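Long-range contacts in amino Transferase (Eubacterium rectale, PDB 3ELE), which probably transfers amino groups between amino acids and keto acids with a bound pyridoxal-5'-phosphate, as a dimeric class I and II aminotransferase: residues 96-101 with 263-269; 222-226 with 309-313; 313-317 with 328-332. One frame throughout, in Å; residues are numbered along the deposited sequence.

Interaction 1 (96-101 with 263-269)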
ATOM      1  N   HIS A  96     -26.015 -11.109  -2.459  1.00 30.81           N
ATOM      2  CA  HIS A  96     -25.885 -11.688  -3.819  1.00 32.52           C
ATOM      3  C   HIS A  96     -24.674 -11.119  -4.576  1.00 32.52           C
ATOM      4  O   HIS A  96     -24.751 -10.828  -5.785  1.00 31.03           O
ATOM      5  CB  HIS A  96     -27.196 -11.476  -4.618  1.00 33.96           C
ATOM      6  CG  HIS A  96     -27.631 -10.045  -4.683  1.00 34.81           C
ATOM      7  ND1 HIS A  96     -28.431  -9.476  -3.716  1.00 35.53           N
ATOM      8  CD2 HIS A  96     -27.342  -9.058  -5.567  1.00 38.93           C
ATOM      9  CE1 HIS A  96     -28.633  -8.203  -4.012  1.00 40.29           C
ATOM     10  NE2 HIS A  96     -27.975  -7.923  -5.125  1.00 40.55           N
ATOM     11  N   PHE A  97     -23.546 -11.007  -3.869  1.00 31.64           N
ATOM     12  CA  PHE A  97     -22.312 -10.498  -4.465  1.00 31.28           C
ATOM     13  C   PHE A  97     -21.661 -11.548  -5.373  1.00 31.27           C
ATOM     14  O   PHE A  97     -21.912 -12.747  -5.250  1.00 29.84           O
ATOM     15  CB  PHE A  97     -21.261 -10.117  -3.399  1.00 30.66           C
ATOM     16  CG  PHE A  97     -21.749  -9.144  -2.380  1.00 27.50           C
ATOM     17  CD1 PHE A  97     -22.169  -7.879  -2.771  1.00 31.46           C
ATOM     18  CD2 PHE A  97     -21.768  -9.473  -1.019  1.00 32.93           C
ATOM     19  CE1 PHE A  97     -22.623  -6.973  -1.847  1.00 31.35           C
ATOM     20  CE2 PHE A  97     -22.212  -8.555  -0.073  1.00 31.31           C
ATOM     21  CZ  PHE A  97     -22.639  -7.303  -0.496  1.00 30.38           C
ATOM     22  N   ASN A  98     -20.839 -11.060  -6.299  1.00 32.15           N
ATOM     23  CA  ASN A  98     -19.991 -11.909  -7.142  1.00 32.07           C
ATOM     24  C   ASN A  98     -18.551 -11.412  -6.978  1.00 30.24           C
ATOM     25  O   ASN A  98     -18.325 -10.407  -6.309  1.00 29.27           O
ATOM     26  CB  ASN A  98     -20.501 -11.945  -8.600  1.00 33.20           C
ATOM     27  CG  ASN A  98     -20.491 -10.593  -9.274  1.00 36.72           C
ATOM     28  OD1 ASN A  98     -19.499  -9.859  -9.236  1.00 37.89           O
ATOM     29  ND2 ASN A  98     -21.592 -10.269  -9.944  1.00 46.93           N
ATOM     30  N   ALA A  99     -17.591 -12.102  -7.588  1.00 29.68           N
ATOM     31  CA  ALA A  99     -16.160 -11.721  -7.508  1.00 29.83           C
ATOM     32  C   ALA A  99     -15.916 -10.230  -7.857  1.00 30.43           C
ATOM     33  O   ALA A  99     -15.141  -9.529  -7.181  1.00 30.47           O
ATOM     34  CB  ALA A  99     -15.328 -12.609  -8.432  1.00 29.49           C
ATOM     35  N   ASP A 100     -16.623  -9.738  -8.871  1.00 30.38           N
ATOM     36  CA  ASP A 100     -16.454  -8.356  -9.348  1.00 31.37           C
ATOM     37  C   ASP A 100     -16.983  -7.243  -8.431  1.00 31.00           C
ATOM     38  O   ASP A 100     -16.846  -6.075  -8.770  1.00 31.74           O
ATOM     39  CB  ASP A 100     -17.028  -8.201 -10.770  1.00 31.00           C
ATOM     40  CG  ASP A 100     -16.286  -9.040 -11.795  1.00 36.22           C
ATOM     41  OD1 ASP A 100     -15.090  -9.338 -11.592  1.00 37.52           O
ATOM     42  OD2 ASP A 100     -16.896  -9.397 -12.820  1.00 41.98           O
ATOM     43  N   ASN A 101     -17.619  -7.599  -7.312  1.00 31.31           N
ATOM     44  CA  ASN A 101     -18.024  -6.634  -6.301  1.00 32.90           C
ATOM     45  C   ASN A 101     -16.854  -6.348  -5.322  1.00 32.85           C
ATOM     46  O   ASN A 101     -16.969  -5.431  -4.511  1.00 32.45           O
ATOM     47  CB  ASN A 101     -19.263  -7.144  -5.515  1.00 34.91           C
ATOM     48  CG  ASN A 101     -20.552  -7.090  -6.323  1.00 33.95           C
ATOM     49  OD1 ASN A 101     -21.155  -8.113  -6.609  1.00 33.32           O
ATOM     50  ND2 ASN A 101     -20.973  -5.899  -6.688  1.00 27.78           N
ATOM     51  N   PRO A 263     -21.107  -2.903  -3.791  1.00 30.55           N
ATOM     52  CA  PRO A 263     -22.358  -3.568  -4.242  1.00 30.94           C
ATOM     53  C   PRO A 263     -22.872  -3.104  -5.604  1.00 31.79           C
ATOM     54  O   PRO A 263     -22.568  -1.995  -6.026  1.00 31.54           O
ATOM     55  CB  PRO A 263     -23.380  -3.190  -3.146  1.00 29.96           C
ATOM     56  CG  PRO A 263     -22.562  -2.787  -1.983  1.00 30.77           C
ATOM     57  CD  PRO A 263     -21.329  -2.180  -2.528  1.00 31.61           C
ATOM     58  N   ASP A 264     -23.648  -3.955  -6.267  1.00 33.92           N
ATOM     59  CA  ASP A 264     -24.285  -3.602  -7.530  1.00 33.78           C
ATOM     60  C   ASP A 264     -25.348  -2.512  -7.339  1.00 33.06           C
ATOM     61  O   ASP A 264     -25.559  -1.722  -8.252  1.00 32.13           O
ATOM     62  CB  ASP A 264     -24.911  -4.832  -8.239  1.00 35.25           C
ATOM     63  CG  ASP A 264     -23.879  -5.740  -8.911  1.00 40.53           C
ATOM     64  OD1 ASP A 264     -22.652  -5.502  -8.830  1.00 42.45           O
ATOM     65  OD2 ASP A 264     -24.322  -6.722  -9.548  1.00 51.08           O
ATOM     66  N   GLU A 265     -25.945  -2.430  -6.141  1.00 32.16           N
ATOM     67  CA  GLU A 265     -27.030  -1.481  -5.848  1.00 30.84           C
ATOM     68  C   GLU A 265     -26.589  -0.052  -5.583  1.00 30.37           C
ATOM     69  O   GLU A 265     -27.434   0.791  -5.344  1.00 30.78           O
ATOM     70  CB  GLU A 265     -27.951  -1.984  -4.713  1.00 30.77           C
ATOM     71  CG  GLU A 265     -28.734  -3.268  -5.056  1.00 31.48           C
ATOM     72  CD  GLU A 265     -27.866  -4.513  -5.150  1.00 30.19           C
ATOM     73  OE1 GLU A 265     -26.836  -4.587  -4.452  1.00 34.26           O
ATOM     74  OE2 GLU A 265     -28.205  -5.422  -5.919  1.00 32.43           O
ATOM     75  N   VAL A 266     -25.287   0.237  -5.606  1.00 30.96           N
ATOM     76  CA  VAL A 266     -24.806   1.622  -5.554  1.00 31.77           C
ATOM     77  C   VAL A 266     -25.314   2.314  -6.829  1.00 32.67           C
ATOM     78  O   VAL A 266     -25.602   1.621  -7.822  1.00 32.04           O
ATOM     79  CB  VAL A 266     -23.262   1.756  -5.425  1.00 32.26           C
ATOM     80  CG1 VAL A 266     -22.798   1.238  -4.074  1.00 26.35           C
ATOM     81  CG2 VAL A 266     -22.513   1.053  -6.570  1.00 31.20           C
ATOM     82  N   TYR A 267     -25.434   3.646  -6.781  1.00 33.12           N
ATOM     83  CA  TYR A 267     -25.965   4.495  -7.880  1.00 32.99           C
ATOM     84  C   TYR A 267     -25.468   4.085  -9.288  1.00 33.21           C
ATOM     85  O   TYR A 267     -26.243   4.080 -10.241  1.00 32.97           O
ATOM     86  CB  TYR A 267     -25.672   6.011  -7.604  1.00 32.99           C
ATOM     87  CG  TYR A 267     -24.233   6.382  -7.901  1.00 33.44           C
ATOM     88  CD1 TYR A 267     -23.170   5.899  -7.093  1.00 34.04           C
ATOM     89  CD2 TYR A 267     -23.903   7.099  -9.050  1.00 32.55           C
ATOM     90  CE1 TYR A 267     -21.834   6.175  -7.413  1.00 32.54           C
ATOM     91  CE2 TYR A 267     -22.571   7.378  -9.366  1.00 31.91           C
ATOM     92  CZ  TYR A 267     -21.541   6.912  -8.533  1.00 33.24           C
ATOM     93  OH  TYR A 267     -20.225   7.187  -8.826  1.00 34.64           O
ATOM     94  N   ASP A 268     -24.181   3.729  -9.385  1.00 33.31           N
ATOM     95  CA  ASP A 268     -23.529   3.307 -10.637  1.00 33.87           C
ATOM     96  C   ASP A 268     -22.277   2.482 -10.248  1.00 33.99           C
ATOM     97  O   ASP A 268     -21.206   3.039 -10.037  1.00 33.80           O
ATOM     98  CB  ASP A 268     -23.186   4.552 -11.499  1.00 34.53           C
ATOM     99  CG  ASP A 268     -22.754   4.208 -12.929  1.00 34.46           C
ATOM    100  OD1 ASP A 268     -22.185   3.127 -13.196  1.00 32.53           O
ATOM    101  OD2 ASP A 268     -22.995   5.057 -13.811  1.00 39.65           O
ATOM    102  N   LYS A 269     -22.446   1.162 -10.121  1.00 33.08           N
ATOM    103  CA  LYS A 269     -21.357   0.248  -9.737  1.00 32.15           C
ATOM    104  C   LYS A 269     -20.164   0.320 -10.654  1.00 32.21           C
ATOM    105  O   LYS A 269     -19.046   0.426 -10.173  1.00 33.51           O
ATOM    106  CB  LYS A 269     -21.854  -1.202  -9.612  1.00 32.22           C
ATOM    107  CG  LYS A 269     -20.837  -2.179  -9.009  1.00 34.01           C
ATOM    108  CD  LYS A 269     -20.011  -2.924 -10.042  1.00 34.01           C
ATOM    109  CE  LYS A 269     -18.935  -3.726  -9.391  1.00 35.20           C
ATOM    110  NZ  LYS A 269     -18.090  -4.372 -10.430  1.00 33.98           N
TER
HETATM  111  O   HOH W   1     -20.464  -7.466  -9.925  1.00 35.28           O

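Interaction 2 (222-226 with 309-313)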
ATOM      1  N   GLU A 222     -16.202  -9.710  13.383  1.00 35.85           N
ATOM      2  CA  GLU A 222     -16.274 -11.015  14.069  1.00 35.85           C
ATOM      3  C   GLU A 222     -15.888 -10.955  15.554  1.00 36.55           C
ATOM      4  O   GLU A 222     -16.088 -11.943  16.256  1.00 36.74           O
ATOM      5  CB  GLU A 222     -15.463 -12.099  13.356  1.00 36.58           C
ATOM      6  CG  GLU A 222     -15.929 -12.417  11.927  1.00 33.02           C
ATOM      7  CD  GLU A 222     -15.536 -11.376  10.906  1.00 36.26           C
ATOM      8  OE1 GLU A 222     -14.474 -10.722  11.092  1.00 36.00           O
ATOM      9  OE2 GLU A 222     -16.300 -11.206   9.921  1.00 32.31           O
ATOM     10  N   ILE A 223     -15.325  -9.827  16.015  1.00 36.47           N
ATOM     11  CA  ILE A 223     -14.984  -9.608  17.424  1.00 37.34           C
ATOM     12  C   ILE A 223     -16.225  -8.988  18.066  1.00 36.06           C
ATOM     13  O   ILE A 223     -16.304  -7.786  18.292  1.00 33.62           O
ATOM     14  CB  ILE A 223     -13.694  -8.745  17.626  1.00 38.00           C
ATOM     15  CG1 ILE A 223     -12.520  -9.369  16.831  1.00 42.01           C
ATOM     16  CG2 ILE A 223     -13.371  -8.587  19.140  1.00 34.83           C
ATOM     17  CD1 ILE A 223     -11.127  -9.093  17.398  1.00 40.61           C
ATOM     18  N   VAL A 224     -17.210  -9.849  18.301  1.00 36.82           N
ATOM     19  CA  VAL A 224     -18.504  -9.471  18.894  1.00 37.18           C
ATOM     20  C   VAL A 224     -18.893 -10.596  19.863  1.00 36.44           C
ATOM     21  O   VAL A 224     -18.557 -11.759  19.622  1.00 34.99           O
ATOM     22  CB  VAL A 224     -19.584  -9.160  17.803  1.00 37.43           C
ATOM     23  CG1 VAL A 224     -19.845 -10.369  16.906  1.00 39.23           C
ATOM     24  CG2 VAL A 224     -20.893  -8.648  18.449  1.00 36.47           C
ATOM     25  N   TYR A 225     -19.606 -10.240  20.939  1.00 36.59           N
ATOM     26  CA  TYR A 225     -19.901 -11.159  22.052  1.00 36.09           C
ATOM     27  C   TYR A 225     -21.381 -11.342  22.331  1.00 37.05           C
ATOM     28  O   TYR A 225     -22.196 -10.516  21.923  1.00 36.82           O
ATOM     29  CB  TYR A 225     -19.243 -10.621  23.335  1.00 35.71           C
ATOM     30  CG  TYR A 225     -17.839 -10.090  23.133  1.00 34.87           C
ATOM     31  CD1 TYR A 225     -16.802 -10.949  22.771  1.00 30.80           C
ATOM     32  CD2 TYR A 225     -17.549  -8.715  23.279  1.00 32.51           C
ATOM     33  CE1 TYR A 225     -15.497 -10.478  22.572  1.00 28.46           C
ATOM     34  CE2 TYR A 225     -16.240  -8.230  23.093  1.00 33.26           C
ATOM     35  CZ  TYR A 225     -15.211  -9.122  22.734  1.00 36.65           C
ATOM     36  OH  TYR A 225     -13.920  -8.668  22.507  1.00 34.15           O
ATOM     37  N   ASP A 226     -21.688 -12.422  23.055  1.00 38.79           N
ATOM     38  CA  ASP A 226     -23.040 -12.769  23.565  1.00 40.73           C
ATOM     39  C   ASP A 226     -24.139 -12.923  22.498  1.00 40.22           C
ATOM     40  O   ASP A 226     -25.320 -12.640  22.766  1.00 39.74           O
ATOM     41  CB  ASP A 226     -23.509 -11.732  24.623  1.00 41.81           C
ATOM     42  CG  ASP A 226     -22.528 -11.546  25.775  1.00 43.99           C
ATOM     43  OD1 ASP A 226     -21.815 -12.506  26.140  1.00 46.48           O
ATOM     44  OD2 ASP A 226     -22.518 -10.421  26.335  1.00 46.73           O
ATOM     45  N   TYR A 309     -10.827 -12.915  24.221  1.00 34.74           N
ATOM     46  CA  TYR A 309     -11.130 -11.495  24.370  1.00 35.78           C
ATOM     47  C   TYR A 309     -12.367 -11.236  25.248  1.00 36.05           C
ATOM     48  O   TYR A 309     -12.403 -10.229  25.989  1.00 34.87           O
ATOM     49  CB  TYR A 309     -11.356 -10.822  23.003  1.00 35.92           C
ATOM     50  CG  TYR A 309     -10.153 -10.707  22.066  1.00 34.47           C
ATOM     51  CD1 TYR A 309      -8.912 -10.251  22.526  1.00 34.76           C
ATOM     52  CD2 TYR A 309     -10.297 -10.926  20.683  1.00 39.01           C
ATOM     53  CE1 TYR A 309      -7.827 -10.084  21.656  1.00 39.05           C
ATOM     54  CE2 TYR A 309      -9.211 -10.738  19.788  1.00 36.62           C
ATOM     55  CZ  TYR A 309      -7.980 -10.321  20.284  1.00 40.24           C
ATOM     56  OH  TYR A 309      -6.909 -10.139  19.435  1.00 37.86           O
ATOM     57  N   LYS A 310     -13.390 -12.090  25.109  1.00 37.58           N
ATOM     58  CA  LYS A 310     -14.637 -11.990  25.906  1.00 38.19           C
ATOM     59  C   LYS A 310     -14.313 -12.169  27.381  1.00 37.63           C
ATOM     60  O   LYS A 310     -14.809 -11.411  28.203  1.00 38.05           O
ATOM     61  CB  LYS A 310     -15.673 -13.045  25.511  1.00 38.58           C
ATOM     62  CG  LYS A 310     -17.065 -12.916  26.198  1.00 38.62           C
ATOM     63  CD  LYS A 310     -17.732 -14.281  26.271  1.00 45.30           C
ATOM     64  CE  LYS A 310     -19.166 -14.219  26.775  1.00 49.75           C
ATOM     65  NZ  LYS A 310     -19.358 -13.612  28.149  1.00 54.16           N
ATOM     66  N   GLU A 311     -13.510 -13.183  27.699  1.00 38.00           N
ATOM     67  CA  GLU A 311     -13.079 -13.451  29.086  1.00 38.58           C
ATOM     68  C   GLU A 311     -12.372 -12.242  29.703  1.00 36.81           C
ATOM     69  O   GLU A 311     -12.645 -11.900  30.849  1.00 36.33           O
ATOM     70  CB  GLU A 311     -12.219 -14.714  29.177  1.00 38.49           C
ATOM     71  CG  GLU A 311     -13.025 -15.996  29.030  1.00 42.14           C
ATOM     72  CD  GLU A 311     -12.217 -17.278  29.270  1.00 43.39           C
ATOM     73  OE1 GLU A 311     -10.961 -17.221  29.357  1.00 52.81           O
ATOM     74  OE2 GLU A 311     -12.858 -18.356  29.385  1.00 52.50           O
ATOM     75  N   ASN A 312     -11.504 -11.587  28.925  1.00 36.47           N
ATOM     76  CA  ASN A 312     -10.840 -10.340  29.362  1.00 36.26           C
ATOM     77  C   ASN A 312     -11.839  -9.199  29.588  1.00 34.88           C
ATOM     78  O   ASN A 312     -11.713  -8.490  30.580  1.00 33.87           O
ATOM     79  CB  ASN A 312      -9.722  -9.889  28.393  1.00 36.32           C
ATOM     80  CG  ASN A 312      -8.435 -10.733  28.511  1.00 30.80           C
ATOM     81  OD1 ASN A 312      -8.346 -11.682  29.289  1.00 37.96           O
ATOM     82  ND2 ASN A 312      -7.440 -10.377  27.714  1.00 29.53           N
ATOM     83  N   ARG A 313     -12.823  -9.049  28.686  1.00 35.28           N
ATOM     84  CA  ARG A 313     -13.881  -8.028  28.822  1.00 35.05           C
ATOM     85  C   ARG A 313     -14.604  -8.188  30.147  1.00 34.21           C
ATOM     86  O   ARG A 313     -14.700  -7.240  30.903  1.00 34.79           O
ATOM     87  CB  ARG A 313     -14.935  -8.109  27.702  1.00 35.54           C
ATOM     88  CG  ARG A 313     -15.986  -6.965  27.732  1.00 36.16           C
ATOM     89  CD  ARG A 313     -17.257  -7.298  26.936  1.00 35.70           C
ATOM     90  NE  ARG A 313     -17.885  -8.529  27.413  1.00 37.39           N
ATOM     91  CZ  ARG A 313     -19.035  -9.045  26.970  1.00 36.16           C
ATOM     92  NH1 ARG A 313     -19.759  -8.439  26.048  1.00 37.73           N
ATOM     93  NH2 ARG A 313     -19.487 -10.184  27.484  1.00 33.03           N
TER

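Interaction 3 (313-317 with 328-332)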
ATOM      1  N   ARG A 313     -12.823  -9.049  28.686  1.00 35.28           N
ATOM      2  CA  ARG A 313     -13.881  -8.028  28.822  1.00 35.05           C
ATOM      3  C   ARG A 313     -14.604  -8.188  30.147  1.00 34.21           C
ATOM      4  O   ARG A 313     -14.700  -7.240  30.903  1.00 34.79           O
ATOM      5  CB  ARG A 313     -14.935  -8.109  27.702  1.00 35.54           C
ATOM      6  CG  ARG A 313     -15.986  -6.965  27.732  1.00 36.16           C
ATOM      7  CD  ARG A 313     -17.257  -7.298  26.936  1.00 35.70           C
ATOM      8  NE  ARG A 313     -17.885  -8.529  27.413  1.00 37.39           N
ATOM      9  CZ  ARG A 313     -19.035  -9.045  26.970  1.00 36.16           C
ATOM     10  NH1 ARG A 313     -19.759  -8.439  26.048  1.00 37.73           N
ATOM     11  NH2 ARG A 313     -19.487 -10.184  27.484  1.00 33.03           N
ATOM     12  N   ASP A 314     -15.092  -9.399  30.403  1.00 33.75           N
ATOM     13  CA  ASP A 314     -15.852  -9.722  31.618  1.00 33.97           C
ATOM     14  C   ASP A 314     -15.043  -9.526  32.903  1.00 32.90           C
ATOM     15  O   ASP A 314     -15.552  -9.016  33.894  1.00 30.43           O
ATOM     16  CB  ASP A 314     -16.381 -11.169  31.546  1.00 34.96           C
ATOM     17  CG  ASP A 314     -17.378 -11.382  30.419  1.00 34.93           C
ATOM     18  OD1 ASP A 314     -17.880 -10.392  29.891  1.00 42.52           O
ATOM     19  OD2 ASP A 314     -17.688 -12.538  30.070  1.00 42.68           O
ATOM     20  N   LEU A 315     -13.773  -9.908  32.860  1.00 33.77           N
ATOM     21  CA  LEU A 315     -12.880  -9.763  34.012  1.00 33.71           C
ATOM     22  C   LEU A 315     -12.673  -8.260  34.312  1.00 32.33           C
ATOM     23  O   LEU A 315     -12.914  -7.820  35.422  1.00 32.09           O
ATOM     24  CB  LEU A 315     -11.554 -10.476  33.732  1.00 33.71           C
ATOM     25  CG  LEU A 315     -10.564 -10.728  34.862  1.00 36.59           C
ATOM     26  CD1 LEU A 315     -11.162 -11.722  35.890  1.00 39.52           C
ATOM     27  CD2 LEU A 315      -9.283 -11.327  34.264  1.00 34.49           C
ATOM     28  N   LEU A 316     -12.313  -7.479  33.296  1.00 32.19           N
ATOM     29  CA  LEU A 316     -12.101  -6.024  33.452  1.00 31.80           C
ATOM     30  C   LEU A 316     -13.385  -5.281  33.861  1.00 32.26           C
ATOM     31  O   LEU A 316     -13.356  -4.413  34.743  1.00 30.64           O
ATOM     32  CB  LEU A 316     -11.536  -5.420  32.146  1.00 32.86           C
ATOM     33  CG  LEU A 316     -10.993  -3.992  32.157  1.00 31.41           C
ATOM     34  CD1 LEU A 316      -9.787  -3.907  33.121  1.00 27.94           C
ATOM     35  CD2 LEU A 316     -10.607  -3.574  30.756  1.00 30.70           C
ATOM     36  N   TYR A 317     -14.506  -5.623  33.219  1.00 32.61           N
ATOM     37  CA  TYR A 317     -15.798  -4.993  33.522  1.00 33.25           C
ATOM     38  C   TYR A 317     -16.242  -5.287  34.962  1.00 33.11           C
ATOM     39  O   TYR A 317     -16.655  -4.364  35.678  1.00 31.35           O
ATOM     40  CB  TYR A 317     -16.886  -5.436  32.525  1.00 33.80           C
ATOM     41  CG  TYR A 317     -18.242  -4.802  32.773  1.00 35.64           C
ATOM     42  CD1 TYR A 317     -18.489  -3.478  32.396  1.00 28.58           C
ATOM     43  CD2 TYR A 317     -19.280  -5.515  33.389  1.00 31.89           C
ATOM     44  CE1 TYR A 317     -19.717  -2.880  32.611  1.00 25.99           C
ATOM     45  CE2 TYR A 317     -20.529  -4.907  33.623  1.00 33.94           C
ATOM     46  CZ  TYR A 317     -20.740  -3.582  33.218  1.00 34.84           C
ATOM     47  OH  TYR A 317     -21.967  -2.956  33.430  1.00 30.15           O
ATOM     48  N   PHE A 328     -18.927   1.462  30.204  1.00 32.91           N
ATOM     49  CA  PHE A 328     -19.932   1.119  29.190  1.00 32.54           C
ATOM     50  C   PHE A 328     -19.598  -0.338  28.830  1.00 31.89           C
ATOM     51  O   PHE A 328     -18.452  -0.618  28.436  1.00 29.18           O
ATOM     52  CB  PHE A 328     -19.825   2.066  27.984  1.00 33.07           C
ATOM     53  CG  PHE A 328     -20.572   1.604  26.764  1.00 36.62           C
ATOM     54  CD1 PHE A 328     -21.954   1.409  26.807  1.00 38.08           C
ATOM     55  CD2 PHE A 328     -19.897   1.385  25.557  1.00 36.08           C
ATOM     56  CE1 PHE A 328     -22.650   0.980  25.664  1.00 35.74           C
ATOM     57  CE2 PHE A 328     -20.585   0.961  24.413  1.00 36.16           C
ATOM     58  CZ  PHE A 328     -21.962   0.759  24.468  1.00 34.12           C
ATOM     59  N   LYS A 329     -20.558  -1.259  28.977  1.00 33.78           N
ATOM     60  CA  LYS A 329     -20.295  -2.680  28.658  1.00 34.86           C
ATOM     61  C   LYS A 329     -20.251  -2.816  27.134  1.00 34.05           C
ATOM     62  O   LYS A 329     -21.272  -2.639  26.495  1.00 33.64           O
ATOM     63  CB  LYS A 329     -21.325  -3.640  29.266  1.00 34.92           C
ATOM     64  CG  LYS A 329     -20.895  -5.128  29.148  1.00 35.61           C
ATOM     65  CD  LYS A 329     -21.756  -6.078  29.972  1.00 37.55           C
ATOM     66  CE  LYS A 329     -21.192  -7.528  29.908  1.00 45.00           C
ATOM     67  NZ  LYS A 329     -21.897  -8.561  30.764  1.00 42.81           N
ATOM     68  N   PRO A 330     -19.073  -3.130  26.551  1.00 35.07           N
ATOM     69  CA  PRO A 330     -19.006  -3.188  25.085  1.00 34.99           C
ATOM     70  C   PRO A 330     -19.531  -4.503  24.527  1.00 35.69           C
ATOM     71  O   PRO A 330     -19.288  -5.550  25.130  1.00 34.96           O
ATOM     72  CB  PRO A 330     -17.503  -3.073  24.814  1.00 34.72           C
ATOM     73  CG  PRO A 330     -16.865  -3.706  25.980  1.00 33.17           C
ATOM     74  CD  PRO A 330     -17.771  -3.489  27.153  1.00 35.01           C
ATOM     75  N   ASP A 331     -20.223  -4.445  23.383  1.00 35.13           N
ATOM     76  CA  ASP A 331     -20.716  -5.645  22.680  1.00 34.63           C
ATOM     77  C   ASP A 331     -19.712  -6.204  21.653  1.00 35.12           C
ATOM     78  O   ASP A 331     -19.875  -7.346  21.190  1.00 33.20           O
ATOM     79  CB  ASP A 331     -22.048  -5.348  21.989  1.00 35.46           C
ATOM     80  CG  ASP A 331     -23.178  -5.107  22.977  1.00 38.26           C
ATOM     81  OD1 ASP A 331     -23.234  -5.808  24.011  1.00 39.46           O
ATOM     82  OD2 ASP A 331     -24.010  -4.221  22.719  1.00 41.48           O
ATOM     83  N   GLY A 332     -18.690  -5.420  21.300  1.00 34.94           N
ATOM     84  CA  GLY A 332     -17.695  -5.852  20.320  1.00 35.31           C
ATOM     85  C   GLY A 332     -16.387  -5.096  20.398  1.00 36.86           C
ATOM     86  O   GLY A 332     -16.242  -4.197  21.226  1.00 37.51           O
TER

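Interaction 1 (96-101 with 263-269)
The backbones of Asn101 and Pro263 come within 5.7 Å at their CA atoms, where the loops leading into strand 102-105 and out of strand 258-261 lie side by side. These antiparallel strands form one margin of the seven-stranded mixed sheet that marks the large domain of fold type I aminotransferases, and the backbone pairing of Asn101 with Val262 brings the two loops together at the end of these strands. Residues 99-101 make a short 3-10 turn, while Pro263 to Val266 form a type I beta turn. The amide of Asn101 ties the two turns together. Its ND2 donates to Asp264 OD1 over 2.8 Å, reaching that oxygen from well above the carboxylate plane, and gives a further hydrogen bond to the carbonyl of Val262. The other end of the amide faces its own loop, where OD1 accepts the backbone N-H of Asn98 on a lone pair, with a nearly straight angle of 167°. Bonds at both ends thus fix the rotation of the amide. A water donates to Asn98 OD1 and Asp264 OD1, adding a second bridge. Beside this polar group, the edge of the Phe97 ring rests on Pro263 CB, and Ala86 and Leu89 of helix 79-93 also pack on the ring. At the exposed border, His96 CG sits between the backbone N and carbonyl carbon (chi1 55°), and the imidazole meets Glu265 edge-on. The ring and carboxylate planes are nearly perpendicular, 82° apart. NE2 donates within its ring plane to Glu265 OE2 over 2.6 Å. Lys269, at the start of helix 269-282, bends at chi2 and then runs out extended to the 3-10 turn, where NZ donates to Asp100 O over 2.7 Å, from above the carbonyl plane.

Interaction 2 (222-226 with 309-313)
Apolar and aromatic packing joins Ile223 and Tyr225 to one side of helix 306-323. Ile223 sends CD1 against the ring of Tyr309, 3.5 Å from CE2. Tyr225 reaches further along the helix surface, its ring running past the side chains of Lys310 and Arg313 in the opposite sense to both. Ring atom CD1 lies 3.6 Å from Lys310 CB, while the CD2 side borders CD and NH1 of Arg313. The guanidinium is tilted 60° from the phenol ring, and one of its faces rests on Tyr225 CB and CG, so this is no parallel stack. At the far end of the phenol, OH passes Tyr309 CB and hydrogen-bonds to the carbonyl of Ala333.

Charged contacts gather at the exposed margin, around Asp226. Arg313 approaches it head-on, with OD2 close to the guanidinium plane. NH2 donates to Asp226 OD2 over 3.3 Å, on the syn side but tilted out of the carboxylate plane, and NH1 adds a weak bond to that oxygen. The other oxygen, OD1, forms a long salt bridge of 3.4 Å with Lys310 NZ, whose chain turns at its last torsion (chi4 -59°). One carboxylate therefore bridges two cationic side chains about one helical turn apart, although each has another polar partner: Asp314 for Lys310 and the carbonyl of Pro330 for Arg313.

Ile223 lies at the centre of an inverse gamma turn, its side chain about 10 Å from the bound pyridoxal-5'-phosphate. Residues 222-226 follow closely on the cofactor-pocket residues Asp217, Pro219 and Tyr220, and their seating against a C-terminal helix fits the aminotransferase fold, whose active site lies between the large and small domains.

Interaction 3 (313-317 with 328-332)
Arg313 and Lys329 come together through differently shaped chains: the arginine bends at chi3 (57°), whereas the lysine stays extended beyond CG and crosses it at about a right angle. The bend sets one guanidinium face against the end of the lysine chain, with Lys329 CE 3.9 Å from CZ and over the centre of that face. Lys329 CE, rather than its ammonium, makes the close approach; NZ remains 4.4 Å from Arg313 NH2. Asp314 probably eases this meeting of like charges. Its OD1 accepts both NE and NH2 of Arg313 in a side-on grip, the NH2 bond being 2.9 Å and using the syn lone pair, while OD2 is in a salt bridge with Lys310.

Another edge of the guanidinium turns to the backbone. NH1 donates to Pro330 O over 3.1 Å at 164°, in the carbonyl plane and close to that of the guanidinium. With bonds along two of its edges here, besides those to Asp226, the group is held against rotation, while its methylene stem runs alongside the proline ring; CD and Pro330 CG are 3.7 Å apart.

One turn further along the helix, the Tyr317 ring flanks the lysine's aliphatic chain. Lys329 CB makes a CH-pi contact over the ring face, 4.2 Å from the centroid. Lys329 thus threads between two flat groups, CB to CD against the ring and CE against the guanidinium.

After helix 306-323 and a short connection, the chain leaving strand 327-328 folds back against the helix. Met336 packs on Arg313, Tyr317 and Pro330, while Leu315 and Leu316 turn to helix 379-396; the contact lies where helix 306-323 packs between strand 335-339 of the four-stranded sheet and helix 379-396.

Overall arrangement
The three contacts illustrate how chemistry follows position in one aminotransferase chain. Interaction 1 stands apart, its centre 32 Å and 36 Å from those of interactions 2 and 3; partly buried, it joins two loops at an edge of the large sheet mainly through directed polar bonds and a water. Interactions 2 and 3 are 8 Å apart between centres and share both helix 306-323 and Arg313. Interaction 2 is the more buried, combining aromatic packing with a charged margin, whereas partly buried interaction 3 passes a lysine between an aromatic ring and a guanidinium. Their loops also meet directly, through a probable hydrogen bond from Tyr225 N to Asp331 O.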